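Ebony (Drosophila melanogaster, PDB 6DYM) probably forms the peptide bond joining beta-alanine to biogenic amines as the C-terminal condensation domain of a nonribosomal peptide synthetase. Local coordinates at residues R58-V63 with R152-A157; G74-F79 with H141-E146; E5-P8 with E12-Q15. All blocks are in the same frame, centred on the assembly; numbering follows the deposited sequence.

Contact 1. Residues R58-V63 with R152-A157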
loop_
_atom_site.group_PDB
_atom_site.type_symbol
_atom_site.label_atom_id
_atom_site.label_comp_id
_atom_site.label_asym_id
_atom_site.label_seq_id
_atom_site.Cartn_x
_atom_site.Cartn_y
_atom_site.Cartn_z
ATOM N N ARG A 58 9.863 -12.381 -5.073
ATOM C CA ARG A 58 10.062 -12.262 -3.630
ATOM C C ARG A 58 9.061 -13.086 -2.828
ATOM O O ARG A 58 9.339 -13.413 -1.669
ATOM C CB ARG A 58 9.989 -10.796 -3.207
ATOM C CG ARG A 58 11.077 -9.937 -3.815
ATOM C CD ARG A 58 12.450 -10.365 -3.331
ATOM N NE ARG A 58 13.478 -9.453 -3.818
ATOM C CZ ARG A 58 14.754 -9.781 -3.987
ATOM N NH1 ARG A 58 15.171 -11.008 -3.704
ATOM N NH2 ARG A 58 15.614 -8.877 -4.439
ATOM N N ASP A 59 7.906 -13.418 -3.413
ATOM C CA ASP A 59 6.931 -14.336 -2.810
ATOM C C ASP A 59 6.396 -13.821 -1.472
ATOM O O ASP A 59 6.231 -14.579 -0.515
ATOM C CB ASP A 59 7.524 -15.742 -2.655
ATOM C CG ASP A 59 6.456 -16.810 -2.462
ATOM O OD1 ASP A 59 5.404 -16.739 -3.134
ATOM O OD2 ASP A 59 6.667 -17.723 -1.638
ATOM N N LEU A 60 6.109 -12.522 -1.403
ATOM C CA LEU A 60 5.513 -11.929 -0.212
ATOM C C LEU A 60 4.140 -11.331 -0.476
ATOM O O LEU A 60 3.477 -10.893 0.473
ATOM C CB LEU A 60 6.432 -10.848 0.373
ATOM C CG LEU A 60 7.842 -11.277 0.788
ATOM C CD1 LEU A 60 8.670 -10.057 1.163
ATOM C CD2 LEU A 60 7.792 -12.269 1.942
ATOM N N SER A 61 3.693 -11.304 -1.729
ATOM C CA SER A 61 2.432 -10.697 -2.116
ATOM C C SER A 61 1.430 -11.782 -2.485
ATOM O O SER A 61 1.791 -12.942 -2.702
ATOM C CB SER A 61 2.636 -9.732 -3.287
ATOM O OG SER A 61 3.701 -8.835 -3.019
ATOM N N PHE A 62 0.156 -11.397 -2.551
ATOM C CA PHE A 62 -0.889 -12.363 -2.862
ATOM C C PHE A 62 -2.080 -11.657 -3.491
ATOM O O PHE A 62 -2.203 -10.430 -3.440
ATOM C CB PHE A 62 -1.323 -13.157 -1.615
ATOM C CG PHE A 62 -1.861 -12.308 -0.484
ATOM C CD1 PHE A 62 -3.191 -11.911 -0.463
ATOM C CD2 PHE A 62 -1.045 -11.944 0.576
ATOM C CE1 PHE A 62 -3.687 -11.146 0.577
ATOM C CE2 PHE A 62 -1.534 -11.184 1.621
ATOM C CZ PHE A 62 -2.861 -10.785 1.623
ATOM N N VAL A 63 -2.947 -12.456 -4.106
ATOM C CA VAL A 63 -4.239 -12.001 -4.597
ATOM C C VAL A 63 -5.327 -12.706 -3.793
ATOM O O VAL A 63 -5.112 -13.764 -3.193
ATOM C CB VAL A 63 -4.418 -12.263 -6.110
ATOM C CG1 VAL A 63 -3.482 -11.387 -6.925
ATOM C CG2 VAL A 63 -4.177 -13.737 -6.429
ATOM N N ARG A 152 4.196 -13.738 9.992
ATOM C CA ARG A 152 4.659 -14.757 10.936
ATOM C C ARG A 152 5.284 -15.939 10.208
ATOM O O ARG A 152 6.361 -16.416 10.581
ATOM C CB ARG A 152 3.514 -15.264 11.822
ATOM C CG ARG A 152 2.369 -14.315 12.075
ATOM C CD ARG A 152 1.498 -14.809 13.230
ATOM N NE ARG A 152 0.781 -16.042 12.892
ATOM C CZ ARG A 152 -0.422 -16.085 12.322
ATOM N NH1 ARG A 152 -1.058 -14.960 12.022
ATOM N NH2 ARG A 152 -0.994 -17.253 12.051
ATOM N N GLU A 153 4.603 -16.439 9.176
ATOM C CA GLU A 153 5.056 -17.652 8.506
ATOM C C GLU A 153 6.390 -17.430 7.801
ATOM O O GLU A 153 7.211 -18.350 7.701
ATOM C CB GLU A 153 3.967 -18.127 7.538
ATOM C CG GLU A 153 4.452 -18.860 6.305
ATOM C CD GLU A 153 3.359 -18.997 5.254
ATOM O OE1 GLU A 153 2.318 -19.617 5.562
ATOM O OE2 GLU A 153 3.537 -18.485 4.126
ATOM N N LYS A 154 6.634 -16.215 7.321
ATOM C CA LYS A 154 7.908 -15.856 6.718
ATOM C C LYS A 154 8.914 -15.326 7.735
ATOM O O LYS A 154 10.009 -14.911 7.343
ATOM C CB LYS A 154 7.697 -14.825 5.605
ATOM C CG LYS A 154 6.812 -15.318 4.467
ATOM C CD LYS A 154 7.633 -16.038 3.416
ATOM C CE LYS A 154 6.763 -16.524 2.263
ATOM N NZ LYS A 154 7.590 -17.159 1.200
ATOM N N GLN A 155 8.559 -15.315 9.024
ATOM C CA GLN A 155 9.489 -15.004 10.116
ATOM C C GLN A 155 9.918 -13.536 10.116
ATOM O O GLN A 155 11.056 -13.214 10.457
ATOM C CB GLN A 155 10.721 -15.917 10.087
ATOM C CG GLN A 155 10.409 -17.408 10.138
ATOM C CD GLN A 155 11.657 -18.256 10.320
ATOM O OE1 GLN A 155 12.702 -17.761 10.745
ATOM N NE2 GLN A 155 11.553 -19.543 10.003
ATOM N N PHE A 156 9.009 -12.639 9.746
ATOM C CA PHE A 156 9.293 -11.221 9.897
ATOM C C PHE A 156 9.013 -10.784 11.331
ATOM O O PHE A 156 8.285 -11.443 12.078
ATOM C CB PHE A 156 8.467 -10.392 8.913
ATOM C CG PHE A 156 9.021 -10.384 7.515
ATOM C CD1 PHE A 156 8.807 -11.458 6.663
ATOM C CD2 PHE A 156 9.763 -9.306 7.056
ATOM C CE1 PHE A 156 9.318 -11.456 5.374
ATOM C CE2 PHE A 156 10.278 -9.299 5.766
ATOM C CZ PHE A 156 10.054 -10.377 4.925
ATOM N N ALA A 157 9.620 -9.660 11.720
ATOM C CA ALA A 157 9.404 -9.137 13.064
ATOM C C ALA A 157 8.132 -8.305 13.157
ATOM O O ALA A 157 7.483 -8.287 14.211
ATOM C CB ALA A 157 10.607 -8.302 13.508
#
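The ring of Phe156 is met obliquely by the isobutyl fork of Leu60, CD2 standing 3.8 Å from CE1 of Phe156 and CD1 4.0 Å from its CZ, the two side chains arriving from opposite directions. At the edge of the same ring, in its plane, sits CB of Lys154. The other flat group, the carboxylate of Asp59, is approached from above its plane: NZ of Lys154 lies 3.0 Å from OD2 of Asp59, about 40° out of the plane, in a salt bridge. The same ammonium makes a weak hydrogen bond, 3.4 Å long, to the backbone O of Asp59, so that one lysine end grips the side chain and, more loosely, the backbone carbonyl. The lysine chain gets there by bending at chi2 (-88°) and running extended beyond it, with CD passing Leu60 CD2 at 4.1 Å. Both partners sit just beyond helices. Asp59, with positive phi, lies where the chain leaves the helix and turns toward strand 62-66 of what appears to be a GNAT-like acyltransferase fold, and helix 133-153 closes in a Schellman motif at Gln155. Replacing Lys154 by an alanine would probably leave the Asp59 carboxylate without its cationic mate and strip cover from Leu60. Leu60 O takes a bond from Asn78 ND2 of strand 71-80, and Lys154 O one from Asn117 ND2.

Contact 2. Residues G74-F79 with H141-E146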
loop_
_atom_site.group_PDB
_atom_site.type_symbol
_atom_site.label_atom_id
_atom_site.label_comp_id
_atom_site.label_asym_id
_atom_site.label_seq_id
_atom_site.Cartn_x
_atom_site.Cartn_y
_atom_site.Cartn_z
ATOM N N GLY A 74 -9.175 -8.690 -4.924
ATOM C CA GLY A 74 -8.298 -7.844 -4.129
ATOM C C GLY A 74 -6.865 -8.310 -4.235
ATOM O O GLY A 74 -6.580 -9.419 -4.698
ATOM N N THR A 75 -5.951 -7.445 -3.794
ATOM C CA THR A 75 -4.547 -7.821 -3.835
ATOM C C THR A 75 -3.770 -7.047 -2.777
ATOM O O THR A 75 -4.089 -5.897 -2.461
ATOM C CB THR A 75 -3.935 -7.598 -5.230
ATOM O OG1 THR A 75 -2.638 -8.206 -5.278
ATOM C CG2 THR A 75 -3.802 -6.107 -5.554
ATOM N N ALA A 76 -2.752 -7.707 -2.230
ATOM C CA ALA A 76 -1.860 -7.121 -1.234
ATOM C C ALA A 76 -0.431 -7.300 -1.726
ATOM O O ALA A 76 0.052 -8.432 -1.836
ATOM C CB ALA A 76 -2.053 -7.773 0.133
ATOM N N LEU A 77 0.237 -6.191 -2.028
ATOM C CA LEU A 77 1.606 -6.203 -2.536
ATOM C C LEU A 77 2.555 -5.813 -1.408
ATOM O O LEU A 77 2.396 -4.749 -0.801
ATOM C CB LEU A 77 1.749 -5.248 -3.722
ATOM C CG LEU A 77 0.677 -5.400 -4.807
ATOM C CD1 LEU A 77 0.989 -4.516 -6.004
ATOM C CD2 LEU A 77 0.549 -6.859 -5.231
ATOM N N ASN A 78 3.528 -6.677 -1.126
ATOM C CA ASN A 78 4.425 -6.512 0.004
ATOM C C ASN A 78 5.864 -6.716 -0.432
ATOM O O ASN A 78 6.149 -7.500 -1.342
ATOM C CB ASN A 78 4.100 -7.499 1.121
ATOM C CG ASN A 78 2.652 -7.453 1.515
ATOM O OD1 ASN A 78 2.147 -6.400 1.887
ATOM N ND2 ASN A 78 1.963 -8.589 1.421
ATOM N N PHE A 79 6.766 -6.010 0.249
ATOM C CA PHE A 79 8.203 -6.175 0.104
ATOM C C PHE A 79 8.843 -6.193 1.484
ATOM O O PHE A 79 8.297 -5.661 2.454
ATOM C CB PHE A 79 8.846 -5.039 -0.698
ATOM C CG PHE A 79 8.762 -5.202 -2.184
ATOM C CD1 PHE A 79 9.383 -6.266 -2.815
ATOM C CD2 PHE A 79 8.099 -4.263 -2.955
ATOM C CE1 PHE A 79 9.321 -6.403 -4.182
ATOM C CE2 PHE A 79 8.033 -4.395 -4.325
ATOM C CZ PHE A 79 8.646 -5.464 -4.938
ATOM N N HIS A 141 -10.730 -6.760 5.600
ATOM C CA HIS A 141 -10.489 -7.563 6.799
ATOM C C HIS A 141 -9.720 -8.835 6.452
ATOM O O HIS A 141 -8.810 -9.244 7.183
ATOM C CB HIS A 141 -11.816 -7.920 7.484
ATOM C CG HIS A 141 -12.349 -6.851 8.397
ATOM N ND1 HIS A 141 -11.728 -6.494 9.574
ATOM C CD2 HIS A 141 -13.458 -6.078 8.310
ATOM C CE1 HIS A 141 -12.421 -5.537 10.166
ATOM N NE2 HIS A 141 -13.476 -5.264 9.418
ATOM N N PHE A 142 -10.068 -9.467 5.329
ATOM C CA PHE A 142 -9.424 -10.717 4.937
ATOM C C PHE A 142 -7.957 -10.497 4.585
ATOM O O PHE A 142 -7.082 -11.255 5.016
ATOM C CB PHE A 142 -10.183 -11.333 3.759
ATOM C CG PHE A 142 -9.676 -12.683 3.339
ATOM C CD1 PHE A 142 -10.105 -13.833 3.985
ATOM C CD2 PHE A 142 -8.789 -12.807 2.282
ATOM C CE1 PHE A 142 -9.644 -15.080 3.591
ATOM C CE2 PHE A 142 -8.325 -14.051 1.882
ATOM C CZ PHE A 142 -8.751 -15.188 2.536
ATOM N N MET A 143 -7.667 -9.467 3.790
ATOM C CA MET A 143 -6.279 -9.192 3.428
ATOM C C MET A 143 -5.467 -8.756 4.641
ATOM O O MET A 143 -4.290 -9.108 4.766
ATOM C CB MET A 143 -6.217 -8.113 2.356
ATOM C CG MET A 143 -6.927 -8.485 1.081
ATOM S SD MET A 143 -6.439 -7.404 -0.256
ATOM C CE MET A 143 -7.461 -5.973 0.050
ATOM N N GLU A 144 -6.069 -7.972 5.529
ATOM C CA GLU A 144 -5.374 -7.576 6.747
ATOM C C GLU A 144 -4.996 -8.797 7.575
ATOM O O GLU A 144 -3.891 -8.875 8.129
ATOM C CB GLU A 144 -6.274 -6.633 7.540
ATOM C CG GLU A 144 -5.735 -6.203 8.872
ATOM C CD GLU A 144 -4.290 -5.739 8.810
ATOM O OE1 GLU A 144 -3.509 -6.184 9.685
ATOM O OE2 GLU A 144 -3.958 -4.954 7.909
ATOM N N HIS A 145 -5.914 -9.761 7.673
ATOM C CA HIS A 145 -5.655 -10.997 8.398
ATOM C C HIS A 145 -4.578 -11.827 7.713
ATOM O O HIS A 145 -3.748 -12.443 8.386
ATOM C CB HIS A 145 -6.963 -11.793 8.531
ATOM C CG HIS A 145 -6.822 -13.138 9.182
ATOM N ND1 HIS A 145 -6.478 -14.275 8.479
ATOM C CD2 HIS A 145 -7.033 -13.536 10.460
ATOM C CE1 HIS A 145 -6.455 -15.308 9.302
ATOM N NE2 HIS A 145 -6.789 -14.888 10.509
ATOM N N GLU A 146 -4.571 -11.859 6.379
ATOM C CA GLU A 146 -3.601 -12.691 5.674
ATOM C C GLU A 146 -2.213 -12.063 5.627
ATOM O O GLU A 146 -1.214 -12.792 5.605
ATOM C CB GLU A 146 -4.088 -12.989 4.257
ATOM C CG GLU A 146 -5.219 -14.009 4.212
ATOM C CD GLU A 146 -4.847 -15.310 4.904
ATOM O OE1 GLU A 146 -3.872 -15.960 4.462
ATOM O OE2 GLU A 146 -5.523 -15.676 5.893
#
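Met143 carries this contact almost by itself, laying its sulfur against the backbone of the strand at Thr75. SD of Met143 is 3.6 Å from O of Thr75 and equally far from N of that residue, while Ala76, whose CB points toward the helix, comes to 4.4 Å of the sulfur. Gly74 flanks the same sulfur with bare backbone; a beta carbon built there would lie about 3.4 Å from SD of Met143, which is tight, so the lack of a side chain probably helps the sulfur to lie this close. With CG of Met143 anti to the carbonyl carbon, a near-extended chi2 (-164°) carries SD out to the strand.

Around this core the Met143 side chain also touches Val64, Met125 and Thr127, residues of the strands on either side of 71-80. The CB of Thr75 points away from the helix, and its OG1 is hydrogen-bonded to Phe62 O; Leu77 packs on Leu48 and Leu55 of helix 41-58, so the two helices cover opposite faces of the sheet. One turn on from Met143, Glu146 lays its CG over a face of the Phe142 ring, 3.9 Å above the plane and displaced toward the rim, and its OE2 takes a hydrogen bond from ND1 of His145; OE1 forms a salt bridge with Arg149.

Strand and helix run at 31° with axes 9.1 Å apart, in keeping with helix-on-sheet packing in an alpha/beta fold. No hydrogen bond crosses between them, and the backbone of Thr75 and Ala76 is paired to neighbouring strands, which implies that shape and the polarisable sulfur do the joining here.

Contact 3. Residues E5-P8 with E12-Q15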
loop_
_atom_site.group_PDB
_atom_site.type_symbol
_atom_site.label_atom_id
_atom_site.label_comp_id
_atom_site.label_asym_id
_atom_site.label_seq_id
_atom_site.Cartn_x
_atom_site.Cartn_y
_atom_site.Cartn_z
ATOM N N GLU A 5 -10.213 -16.652 -0.803
ATOM C CA GLU A 5 -8.996 -17.437 -0.664
ATOM C C GLU A 5 -7.802 -16.597 -1.089
ATOM O O GLU A 5 -7.850 -15.926 -2.125
ATOM C CB GLU A 5 -9.064 -18.713 -1.500
ATOM C CG GLU A 5 -7.787 -19.526 -1.466
ATOM C CD GLU A 5 -7.836 -20.720 -2.400
ATOM O OE1 GLU A 5 -8.815 -20.840 -3.171
ATOM O OE2 GLU A 5 -6.889 -21.534 -2.369
ATOM N N ALA A 6 -6.737 -16.644 -0.295
ATOM C CA ALA A 6 -5.503 -15.933 -0.600
ATOM C C ALA A 6 -4.571 -16.845 -1.384
ATOM O O ALA A 6 -4.266 -17.957 -0.942
ATOM C CB ALA A 6 -4.819 -15.461 0.684
ATOM N N VAL A 7 -4.114 -16.370 -2.537
ATOM C CA VAL A 7 -3.270 -17.154 -3.435
ATOM C C VAL A 7 -1.981 -16.381 -3.697
ATOM O O VAL A 7 -2.042 -15.188 -4.026
ATOM C CB VAL A 7 -4.013 -17.467 -4.744
ATOM C CG1 VAL A 7 -3.054 -17.987 -5.799
ATOM C CG2 VAL A 7 -5.137 -18.465 -4.486
ATOM N N PRO A 8 -0.805 -17.002 -3.562
ATOM C CA PRO A 8 0.441 -16.281 -3.855
ATOM C C PRO A 8 0.434 -15.707 -5.264
ATOM O O PRO A 8 -0.142 -16.276 -6.194
ATOM C CB PRO A 8 1.524 -17.355 -3.693
ATOM C CG PRO A 8 0.930 -18.352 -2.766
ATOM C CD PRO A 8 -0.551 -18.364 -3.059
ATOM N N GLU A 12 1.229 -14.519 -14.242
ATOM C CA GLU A 12 0.079 -14.273 -15.105
ATOM C C GLU A 12 -1.002 -13.419 -14.452
ATOM O O GLU A 12 -2.017 -13.138 -15.101
ATOM C CB GLU A 12 -0.514 -15.607 -15.563
ATOM C CG GLU A 12 -1.367 -16.311 -14.520
ATOM C CD GLU A 12 -0.644 -17.485 -13.887
ATOM O OE1 GLU A 12 0.609 -17.504 -13.930
ATOM O OE2 GLU A 12 -1.323 -18.387 -13.352
ATOM N N HIS A 13 -0.814 -13.000 -13.199
ATOM C CA HIS A 13 -1.768 -12.140 -12.507
ATOM C C HIS A 13 -1.589 -10.665 -12.840
ATOM O O HIS A 13 -2.309 -9.832 -12.276
ATOM C CB HIS A 13 -1.636 -12.318 -10.992
ATOM C CG HIS A 13 -2.188 -13.610 -10.473
ATOM N ND1 HIS A 13 -1.614 -14.291 -9.420
ATOM C CD2 HIS A 13 -3.263 -14.340 -10.854
ATOM C CE1 HIS A 13 -2.313 -15.385 -9.174
ATOM N NE2 HIS A 13 -3.316 -15.439 -10.032
ATOM N N ARG A 14 -0.662 -10.330 -13.742
ATOM C CA ARG A 14 -0.208 -8.948 -13.889
ATOM C C ARG A 14 -1.345 -8.015 -14.292
ATOM O O ARG A 14 -1.546 -6.962 -13.674
ATOM C CB ARG A 14 0.931 -8.879 -14.909
ATOM C CG ARG A 14 1.691 -7.560 -14.919
ATOM C CD ARG A 14 2.673 -7.514 -16.083
ATOM N NE ARG A 14 2.012 -7.903 -17.325
ATOM C CZ ARG A 14 1.338 -7.067 -18.109
ATOM N NH1 ARG A 14 1.247 -5.780 -17.793
ATOM N NH2 ARG A 14 0.758 -7.517 -19.215
ATOM N N GLN A 15 -2.094 -8.375 -15.337
ATOM C CA GLN A 15 -3.132 -7.470 -15.821
ATOM C C GLN A 15 -4.269 -7.342 -14.817
ATOM O O GLN A 15 -4.805 -6.247 -14.615
ATOM C CB GLN A 15 -3.667 -7.935 -17.172
ATOM C CG GLN A 15 -4.507 -6.879 -17.863
ATOM C CD GLN A 15 -3.740 -5.586 -18.072
ATOM O OE1 GLN A 15 -2.629 -5.592 -18.600
ATOM N NE2 GLN A 15 -4.325 -4.470 -17.647
#
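His13 turns the edge of its imidazole toward the end of the first strand, where it meets Pro8 and Val7. CE1 of His13 lies 3.8 Å from O of Pro8, near the plane of the ring, and CG1 of Val7 stands 4.3 Å from the same carbon, also at the edge. The carbonyl therefore faces a ring C-H rather than a ring nitrogen: ND1 of His13 is 4.1 Å from O of Pro8, and no hydrogen bond joins the two segments. The nitrogens are engaged by other residues, since ND1 takes the backbone N-H of Arg10 and NE2 is bonded to Tyr65 OH. These two bonds are likely to fix the rotation of the ring, and with CG anti to the carbonyl carbon (chi1 -73°) it reaches inward against Val63 and Trp52.

That inner side is the close-packed one, and His13 is buried there. Val7 points its CB toward it, with CG1 anti to the backbone N (chi1 167°), while also touching Val63 and Tyr65 on the neighbouring strand. The outer side is looser. The CB of Pro8 points away from the histidine, and the residue offers the contact its carbonyl instead; it is exposed, although its side chain also touches Asp59. Glu12, exposed too, directs its carboxylate back to Arg10 in a salt bridge.

The short connection thus folds back on itself, leaving an edge strand, passing a 3-10 turn and entering helix 14-25. Such a first strand leading directly into the first helix, with later strands ordered inward from it, is the opening unit of the GNAT-like fold to which this condensation domain appears to belong.

How the contacts relate
From the N terminus, contact 3 comes first, closing a very short loop as strand 4-8 turns through a 3-10 segment into helix 14-25. It is complete before the others open. Contact 1 then spans a long loop, and contact 2 is nested within it. Contacts 1 and 3, and 1 and 2, meet between neighbouring strands, through probable hydrogen bonds from Val7 N to Val63 O and between Ser61 OG and Asn78 N, while contacts 2 and 3 meet where Phe142 of the helix packs on Glu5 and Ala6. They tie the turn before strand 62-66 to the end of helix 133-153, strand 71-80 to that helix, and strand 4-8 to the turn before helix 14-25.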